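Local structure of protein yjcS (Bacillus subtilis, 1Q8B) at residues 16-22 with 61-67; 34-38 with 87-93; 41-45 with 78-84. The protein is of unknown function but belongs to the antibiotic biosynthesis monooxygenase family, and by that kinship may be an enzyme. One frame throughout, in Å; residues are numbered along the deposited sequence.

Interaction 1: residues 16-22 with 61-67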
# COMPACT_ATOMS: atom_id res chain seq x y z
N ILE A 16 11.22 11.30 0.92
CA ILE A 16 11.81 10.11 1.50
C ILE A 16 13.11 9.73 0.81
O ILE A 16 13.18 9.69 -0.42
CB ILE A 16 10.87 8.89 1.42
CG1 ILE A 16 9.65 9.09 2.32
CG2 ILE A 16 11.63 7.63 1.86
CD1 ILE A 16 8.71 7.90 2.34
N THR A 17 14.14 9.48 1.60
CA THR A 17 15.42 9.02 1.09
C THR A 17 15.67 7.75 1.87
O THR A 17 15.62 7.75 3.10
CB THR A 17 16.57 10.01 1.36
OG1 THR A 17 16.34 11.21 0.63
CG2 THR A 17 17.91 9.41 0.90
N ALA A 18 15.91 6.65 1.17
CA ALA A 18 16.13 5.39 1.85
C ALA A 18 17.26 4.61 1.22
O ALA A 18 17.53 4.73 0.02
CB ALA A 18 14.85 4.57 1.82
N CYS A 19 17.93 3.82 2.04
CA CYS A 19 19.01 2.99 1.58
C CYS A 19 18.58 1.57 1.86
O CYS A 19 18.27 1.23 3.00
CB CYS A 19 20.31 3.28 2.34
SG CYS A 19 21.71 2.27 1.77
N LEU A 20 18.54 0.75 0.81
CA LEU A 20 18.15 -0.64 0.94
C LEU A 20 19.36 -1.56 0.95
O LEU A 20 20.32 -1.36 0.19
CB LEU A 20 17.26 -1.06 -0.23
CG LEU A 20 15.98 -0.30 -0.57
CD1 LEU A 20 15.23 -1.06 -1.65
CD2 LEU A 20 15.11 -0.15 0.66
N LYS A 21 19.32 -2.56 1.81
CA LYS A 21 20.39 -3.54 1.87
C LYS A 21 19.90 -4.74 1.05
O LYS A 21 18.79 -5.23 1.28
CB LYS A 21 20.64 -3.96 3.32
CG LYS A 21 21.84 -4.87 3.49
CD LYS A 21 21.84 -5.54 4.83
CE LYS A 21 22.91 -6.61 4.88
NZ LYS A 21 22.81 -7.41 6.13
N ILE A 22 20.69 -5.19 0.08
CA ILE A 22 20.29 -6.34 -0.72
C ILE A 22 20.63 -7.61 0.07
O ILE A 22 21.78 -7.83 0.44
CB ILE A 22 21.04 -6.40 -2.08
CG1 ILE A 22 20.69 -5.18 -2.93
CG2 ILE A 22 20.66 -7.66 -2.84
CD1 ILE A 22 21.58 -5.02 -4.15
N ARG A 61 26.48 -3.74 -2.20
CA ARG A 61 25.26 -4.53 -2.23
C ARG A 61 24.14 -3.71 -1.57
O ARG A 61 23.50 -4.16 -0.61
CB ARG A 61 25.45 -5.87 -1.51
CG ARG A 61 26.44 -6.80 -2.21
CD ARG A 61 25.91 -7.25 -3.56
NE ARG A 61 24.85 -8.24 -3.43
CZ ARG A 61 24.26 -8.85 -4.45
NH1 ARG A 61 24.63 -8.57 -5.70
NH2 ARG A 61 23.30 -9.74 -4.23
N LYS A 62 23.94 -2.50 -2.08
CA LYS A 62 22.92 -1.59 -1.57
C LYS A 62 22.27 -0.83 -2.71
O LYS A 62 22.87 -0.66 -3.77
CB LYS A 62 23.53 -0.59 -0.58
CG LYS A 62 23.97 -1.19 0.75
CD LYS A 62 24.73 -0.17 1.57
CE LYS A 62 24.97 -0.68 2.98
NZ LYS A 62 25.50 -2.06 2.95
N ILE A 63 21.04 -0.39 -2.49
CA ILE A 63 20.28 0.36 -3.48
C ILE A 63 19.73 1.60 -2.81
O ILE A 63 19.20 1.52 -1.70
CB ILE A 63 19.12 -0.48 -4.05
CG1 ILE A 63 19.68 -1.69 -4.80
CG2 ILE A 63 18.26 0.37 -4.98
CD1 ILE A 63 18.63 -2.66 -5.27
N MSE A 64 19.85 2.74 -3.47
CA MSE A 64 19.37 3.99 -2.92
C MSE A 64 18.05 4.43 -3.55
O MSE A 64 17.86 4.26 -4.75
CB MSE A 64 20.41 5.08 -3.11
CG MSE A 64 20.10 6.36 -2.36
SE MSE A 64 20.48 6.30 -0.44
CE MSE A 64 22.27 5.55 -0.52
N LEU A 65 17.15 4.99 -2.73
CA LEU A 65 15.86 5.46 -3.22
C LEU A 65 15.63 6.94 -2.91
O LEU A 65 15.81 7.38 -1.78
CB LEU A 65 14.70 4.65 -2.61
CG LEU A 65 14.64 3.12 -2.78
CD1 LEU A 65 13.41 2.59 -2.04
CD2 LEU A 65 14.57 2.74 -4.26
N TRP A 66 15.25 7.69 -3.94
CA TRP A 66 14.94 9.11 -3.82
C TRP A 66 13.45 9.18 -4.10
O TRP A 66 13.03 8.81 -5.19
CB TRP A 66 15.68 9.94 -4.88
CG TRP A 66 17.17 10.05 -4.68
CD1 TRP A 66 17.87 9.76 -3.55
CD2 TRP A 66 18.12 10.55 -5.63
NE1 TRP A 66 19.20 10.05 -3.73
CE2 TRP A 66 19.39 10.53 -5.00
CE3 TRP A 66 18.03 11.01 -6.95
CZ2 TRP A 66 20.56 10.96 -5.65
CZ3 TRP A 66 19.20 11.43 -7.60
CH2 TRP A 66 20.44 11.40 -6.94
N GLU A 67 12.66 9.65 -3.14
CA GLU A 67 11.22 9.70 -3.33
C GLU A 67 10.57 11.00 -2.87
O GLU A 67 10.96 11.57 -1.86
CB GLU A 67 10.55 8.55 -2.57
CG GLU A 67 11.09 7.16 -2.86
CD GLU A 67 10.56 6.10 -1.90
OE1 GLU A 67 9.52 6.35 -1.24
OE2 GLU A 67 11.16 5.02 -1.80
O HOH W 1 23.61 -9.50 -1.00
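Strands 16-22 and 62-67 pair antiparallel at the centre of the four-stranded sheet, from Ile-16 with Glu-67 to Lys-21 with Lys-62. The hydrogen-bonded pairs Ile-16/Glu-67, Ala-18/Leu-65 and Leu-20/Ile-63 each carry two backbone bonds; Leu-20 N to Ile-63 O, at 2.7 Å, is nearly straight (173°). Past the last of them Ile-22 N still donates to Arg-61 O, at 3.1 Å and from above the carbonyl plane. On the face of Leu-20 and Leu-65, which looks to helix 28-42, their CD1 methyls meet at 4.1 Å, while Ile-22 crosses Ile-63 at about a right angle and lays CD1 3.9 Å from its CG1. The other face carries Cys-19 and the selenomethionine Met-64. With SG anti to the backbone N (chi1 -179°), Cys-19 reaches both Met-64 CE and Lys-62 CD, while the bent Met-64 chain brings SE to 3.4 Å from Ala-18 O. Arg-61, just before strand 62-67, folds back, its NH2 3.6 Å from Ile-22 CG2 and hydrogen-bonded to Ser-24 O and Lys-26 O; a water joins its NE to Ile-22 O. Such a central strand pair, helices packed on one face, is characteristic of the ferredoxin-like fold of dimeric alpha-beta barrel proteins.

Interaction 2: residues 34-38 with 87-93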
# COMPACT_ATOMS: atom_id res chain seq x y z
N GLU A 34 14.51 -5.14 -11.91
CA GLU A 34 13.25 -5.22 -11.18
C GLU A 34 12.93 -3.87 -10.58
O GLU A 34 11.78 -3.44 -10.56
CB GLU A 34 13.33 -6.28 -10.08
CG GLU A 34 13.11 -7.68 -10.59
CD GLU A 34 11.78 -7.80 -11.34
OE1 GLU A 34 10.72 -7.70 -10.68
OE2 GLU A 34 11.81 -7.99 -12.57
N PHE A 35 13.96 -3.18 -10.10
CA PHE A 35 13.75 -1.87 -9.52
C PHE A 35 13.43 -0.83 -10.59
O PHE A 35 12.70 0.13 -10.33
CB PHE A 35 14.96 -1.45 -8.67
CG PHE A 35 14.90 -1.98 -7.27
CD1 PHE A 35 15.25 -3.30 -7.00
CD2 PHE A 35 14.42 -1.19 -6.24
CE1 PHE A 35 15.10 -3.82 -5.72
CE2 PHE A 35 14.27 -1.70 -4.96
CZ PHE A 35 14.61 -3.02 -4.71
N LYS A 36 13.94 -1.02 -11.80
CA LYS A 36 13.64 -0.09 -12.87
C LYS A 36 12.19 -0.26 -13.32
O LYS A 36 11.51 0.71 -13.63
CB LYS A 36 14.60 -0.28 -14.04
CG LYS A 36 15.99 0.26 -13.73
CD LYS A 36 15.91 1.74 -13.36
CE LYS A 36 17.18 2.27 -12.73
NZ LYS A 36 16.99 3.70 -12.34
N LYS A 37 11.71 -1.50 -13.33
CA LYS A 37 10.33 -1.74 -13.72
C LYS A 37 9.44 -1.13 -12.64
O LYS A 37 8.42 -0.49 -12.95
CB LYS A 37 10.05 -3.24 -13.85
CG LYS A 37 10.84 -3.92 -14.96
CD LYS A 37 10.20 -5.23 -15.40
CE LYS A 37 10.01 -6.18 -14.22
NZ LYS A 37 9.23 -7.40 -14.61
N LEU A 38 9.82 -1.32 -11.38
CA LEU A 38 9.06 -0.77 -10.26
C LEU A 38 9.05 0.75 -10.36
O LEU A 38 8.02 1.38 -10.18
CB LEU A 38 9.68 -1.18 -8.93
CG LEU A 38 9.06 -0.53 -7.69
CD1 LEU A 38 7.60 -0.94 -7.56
CD2 LEU A 38 9.85 -0.93 -6.46
N VAL A 87 7.51 -6.94 -6.29
CA VAL A 87 8.94 -6.85 -5.99
C VAL A 87 9.18 -7.29 -4.55
O VAL A 87 10.15 -7.97 -4.23
CB VAL A 87 9.44 -5.39 -6.15
CG1 VAL A 87 10.92 -5.30 -5.78
CG2 VAL A 87 9.23 -4.93 -7.58
N GLN A 88 8.25 -6.90 -3.68
CA GLN A 88 8.31 -7.21 -2.26
C GLN A 88 8.34 -8.73 -2.01
O GLN A 88 9.13 -9.22 -1.20
CB GLN A 88 7.09 -6.59 -1.59
CG GLN A 88 7.16 -6.43 -0.10
CD GLN A 88 5.99 -5.60 0.44
OE1 GLN A 88 5.80 -5.49 1.66
NE2 GLN A 88 5.21 -5.01 -0.47
N LYS A 89 7.50 -9.46 -2.74
CA LYS A 89 7.43 -10.91 -2.61
C LYS A 89 8.72 -11.62 -2.98
O LYS A 89 8.92 -12.78 -2.64
CB LYS A 89 6.27 -11.43 -3.46
CG LYS A 89 4.91 -10.92 -3.00
CD LYS A 89 3.85 -11.00 -4.09
CE LYS A 89 3.54 -12.43 -4.49
NZ LYS A 89 2.43 -12.48 -5.49
N GLN A 90 9.61 -10.92 -3.69
CA GLN A 90 10.89 -11.49 -4.11
C GLN A 90 11.93 -11.47 -3.00
O GLN A 90 12.97 -12.12 -3.09
CB GLN A 90 11.42 -10.75 -5.34
CG GLN A 90 10.55 -10.93 -6.57
CD GLN A 90 11.09 -10.22 -7.79
OE1 GLN A 90 12.20 -10.47 -8.23
NE2 GLN A 90 10.29 -9.32 -8.34
N GLU A 91 11.65 -10.70 -1.95
CA GLU A 91 12.55 -10.60 -0.80
C GLU A 91 13.98 -10.32 -1.23
O GLU A 91 14.91 -11.00 -0.80
CB GLU A 91 12.52 -11.91 -0.01
CG GLU A 91 11.13 -12.34 0.41
CD GLU A 91 11.10 -13.78 0.89
OE1 GLU A 91 10.02 -14.24 1.30
OE2 GLU A 91 12.16 -14.45 0.84
N LEU A 92 14.16 -9.30 -2.07
CA LEU A 92 15.48 -8.95 -2.56
C LEU A 92 16.21 -8.00 -1.62
O LEU A 92 17.44 -7.98 -1.59
CB LEU A 92 15.36 -8.30 -3.93
CG LEU A 92 14.67 -9.13 -5.01
CD1 LEU A 92 14.34 -8.24 -6.22
CD2 LEU A 92 15.57 -10.30 -5.40
N THR A 93 15.45 -7.23 -0.86
CA THR A 93 16.03 -6.24 0.05
C THR A 93 15.29 -6.09 1.37
O THR A 93 14.27 -6.73 1.63
CB THR A 93 16.00 -4.83 -0.60
OG1 THR A 93 14.64 -4.47 -0.86
CG2 THR A 93 16.78 -4.80 -1.90
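The Phe-35 ring meets Thr-93 and Val-87 obliquely, through its CZ and CE1 corner, where helix 28-42 packs against the end of helix 82-88 in this ferredoxin-like alpha-beta fold. Phe-35 and Thr-93 approach from opposite directions, and CZ stops 4.0 Å from Thr-93 CG2. That methyl lies anti to the carbonyl carbon of Thr-93, leaving OG1 between the backbone N and carbonyl carbon (chi1 61°), also near CZ. Leu-20 of strand 13-22 touches both residues, tying helix 28-42 to the sheet. Val-87 points from helix 82-88 at helix 28-42, its two methyls dividing the work, CG1 at 4.4 Å from Phe-35 CE1 and CG2 at 4.0 Å from Leu-38 CB. Beyond Val-87 the chain makes a type I turn, Gln-88 to Glu-91, and leaves helical geometry at Glu-91 with positive phi before entering the strand at Thr-93. Within that turn Gln-90 reaches Glu-34, whose chain, bent at chi2 (-55°), crosses it at about a right angle. Their amide and carboxylate planes are turned 52° apart. Lys-37 NZ forms a salt bridge with the other carboxylate oxygen, Glu-34 OE2, while Gln-90 NE2 donates from above the carboxylate plane to Glu-34 OE1 at 2.9 Å.

Interaction 3: residues 41-45 with 78-84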
# COMPACT_ATOMS: atom_id res chain seq x y z
N GLU A 41 6.60 1.97 -13.02
CA GLU A 41 5.20 1.88 -12.62
C GLU A 41 4.81 2.81 -11.47
O GLU A 41 3.70 3.36 -11.48
CB GLU A 41 4.84 0.42 -12.27
CG GLU A 41 4.72 -0.49 -13.49
CD GLU A 41 3.79 0.08 -14.56
OE1 GLU A 41 2.56 0.15 -14.32
OE2 GLU A 41 4.30 0.47 -15.64
N THR A 42 5.69 3.00 -10.49
CA THR A 42 5.32 3.87 -9.37
C THR A 42 5.30 5.35 -9.77
O THR A 42 4.58 6.15 -9.16
CB THR A 42 6.22 3.66 -8.10
OG1 THR A 42 7.37 4.50 -8.16
CG2 THR A 42 6.68 2.23 -8.00
N ASN A 43 6.06 5.73 -10.80
CA ASN A 43 6.04 7.12 -11.25
C ASN A 43 4.69 7.45 -11.89
O ASN A 43 4.34 8.61 -12.07
CB ASN A 43 7.16 7.41 -12.24
CG ASN A 43 8.45 7.83 -11.55
OD1 ASN A 43 9.39 7.04 -11.43
ND2 ASN A 43 8.50 9.06 -11.07
N LYS A 44 3.94 6.41 -12.24
CA LYS A 44 2.63 6.59 -12.84
C LYS A 44 1.54 6.67 -11.78
O LYS A 44 0.40 7.04 -12.08
CB LYS A 44 2.30 5.43 -13.78
CG LYS A 44 3.19 5.29 -14.99
CD LYS A 44 2.83 4.01 -15.74
CE LYS A 44 3.76 3.72 -16.89
NZ LYS A 44 3.44 2.38 -17.47
N GLU A 45 1.87 6.32 -10.53
CA GLU A 45 0.89 6.39 -9.46
C GLU A 45 0.52 7.86 -9.31
O GLU A 45 1.38 8.74 -9.40
CB GLU A 45 1.47 5.89 -8.14
CG GLU A 45 1.95 4.45 -8.17
CD GLU A 45 2.49 3.99 -6.82
OE1 GLU A 45 3.18 2.95 -6.78
OE2 GLU A 45 2.22 4.67 -5.80
N HIS A 78 0.97 3.34 -2.19
CA HIS A 78 2.04 2.76 -2.99
C HIS A 78 2.28 1.29 -2.63
O HIS A 78 2.47 0.46 -3.51
CB HIS A 78 3.33 3.56 -2.76
CG HIS A 78 4.57 2.87 -3.24
ND1 HIS A 78 4.77 2.51 -4.55
CD2 HIS A 78 5.71 2.53 -2.58
CE1 HIS A 78 5.97 1.97 -4.69
NE2 HIS A 78 6.56 1.96 -3.51
N PHE A 79 2.27 0.98 -1.33
CA PHE A 79 2.52 -0.39 -0.91
C PHE A 79 1.35 -1.34 -1.07
O PHE A 79 1.48 -2.52 -0.74
CB PHE A 79 3.04 -0.42 0.53
CG PHE A 79 4.40 0.17 0.69
CD1 PHE A 79 4.56 1.46 1.17
CD2 PHE A 79 5.52 -0.54 0.28
CE1 PHE A 79 5.83 2.04 1.25
CE2 PHE A 79 6.80 0.03 0.35
CZ PHE A 79 6.94 1.32 0.83
N THR A 80 0.22 -0.84 -1.56
CA THR A 80 -0.93 -1.70 -1.79
C THR A 80 -0.97 -2.07 -3.27
O THR A 80 -1.64 -3.02 -3.67
CB THR A 80 -2.26 -1.01 -1.43
OG1 THR A 80 -2.55 0.01 -2.39
CG2 THR A 80 -2.19 -0.40 -0.04
N LYS A 81 -0.24 -1.31 -4.09
CA LYS A 81 -0.19 -1.56 -5.53
C LYS A 81 0.44 -2.92 -5.80
O LYS A 81 1.38 -3.32 -5.10
CB LYS A 81 0.65 -0.49 -6.22
CG LYS A 81 0.22 0.93 -5.96
CD LYS A 81 -1.17 1.19 -6.49
CE LYS A 81 -1.49 2.67 -6.40
NZ LYS A 81 -2.88 2.95 -6.88
N LYS A 82 -0.07 -3.62 -6.80
CA LYS A 82 0.46 -4.94 -7.14
C LYS A 82 1.90 -4.88 -7.65
O LYS A 82 2.68 -5.79 -7.38
CB LYS A 82 -0.42 -5.61 -8.20
CG LYS A 82 0.14 -6.96 -8.64
CD LYS A 82 -0.59 -7.55 -9.83
CE LYS A 82 0.02 -8.90 -10.20
NZ LYS A 82 -0.05 -9.82 -9.02
N HIS A 83 2.25 -3.83 -8.39
CA HIS A 83 3.62 -3.72 -8.91
C HIS A 83 4.62 -3.58 -7.77
O HIS A 83 5.78 -3.99 -7.89
CB HIS A 83 3.76 -2.57 -9.92
CG HIS A 83 3.34 -1.23 -9.40
ND1 HIS A 83 2.23 -0.56 -9.89
CD2 HIS A 83 3.89 -0.40 -8.48
CE1 HIS A 83 2.12 0.61 -9.29
NE2 HIS A 83 3.12 0.73 -8.43
N THR A 84 4.18 -3.01 -6.66
CA THR A 84 5.05 -2.85 -5.51
C THR A 84 5.16 -4.19 -4.79
O THR A 84 6.25 -4.66 -4.51
CB THR A 84 4.49 -1.81 -4.54
OG1 THR A 84 4.36 -0.55 -5.22
CG2 THR A 84 5.41 -1.64 -3.36
O HOH W 2 1.39 -1.06 -12.58
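Glu-45 OE1 takes two hydrogen bonds from imidazoles, one from His-78 ND1 and one from His-83 NE2, each 2.8 Å long. His-78 comes on the syn side of the carboxylate and His-83 on the anti side, both bonds nearly straight, and OE1 lies close to each ring plane. Glu-45 closes the type I turn that starts at Thr-42, at the C-terminal end of helix 28-42, and its chain runs extended beyond CG to reach between the histidines. Contacts on the rings also limit their rotation. Glu-41 CB makes a CH-pi contact over one face of His-83, 3.7 Å from the centroid, and Lys-81 CB lies over the opposite face. Thr-42 CG2 is wedged at the edge of His-78, 3.4 Å from CE1, while Thr-84 CG2 lies over one face of that ring, toward its rim. The remaining nitrogen of His-83, ND1, is 2.9 Å from a water; Glu-41 OE2 forms a salt bridge with Lys-44 NZ. The turn before helix 82-88 is fastened too: Thr-84 OG1 donates to His-78 O at 2.7 Å, and Lys-81 N meets that oxygen from the opposite face. Lys-81 NZ hydrogen-bonds to Val-95 O of the second subunit. One oxygen of a buried carboxylate thus accepts both imidazole N-H groups, which ties His-78 and His-83 to the end of helix 28-42 and fixes which nitrogen of each ring faces Glu-45.

In the fold
Interactions 2 and 3 lie at successive points where helices 28-42 and 82-88 and their flanking turns meet, centres about 11 Å apart; they touch where Leu-38 packs on His-83 and Thr-84. Interaction 1 is in the sheet beneath, about 12 Å from interaction 2 centre to centre and touching it through Leu-20, which meets Phe-35 and Thr-93. Its centre is about 17 Å from that of interaction 3, across the chain's centre, without contact. Along the chain the first segments run 16-22, 34-38, 41-45 and the partners 61-67, 78-84, 87-93, so interaction 1 interleaves with both others while interaction 3 falls within the span of interaction 2. Interaction 1 builds the middle of the sheet, interactions 2 and 3 join the helices, and Leu-20 links the layers.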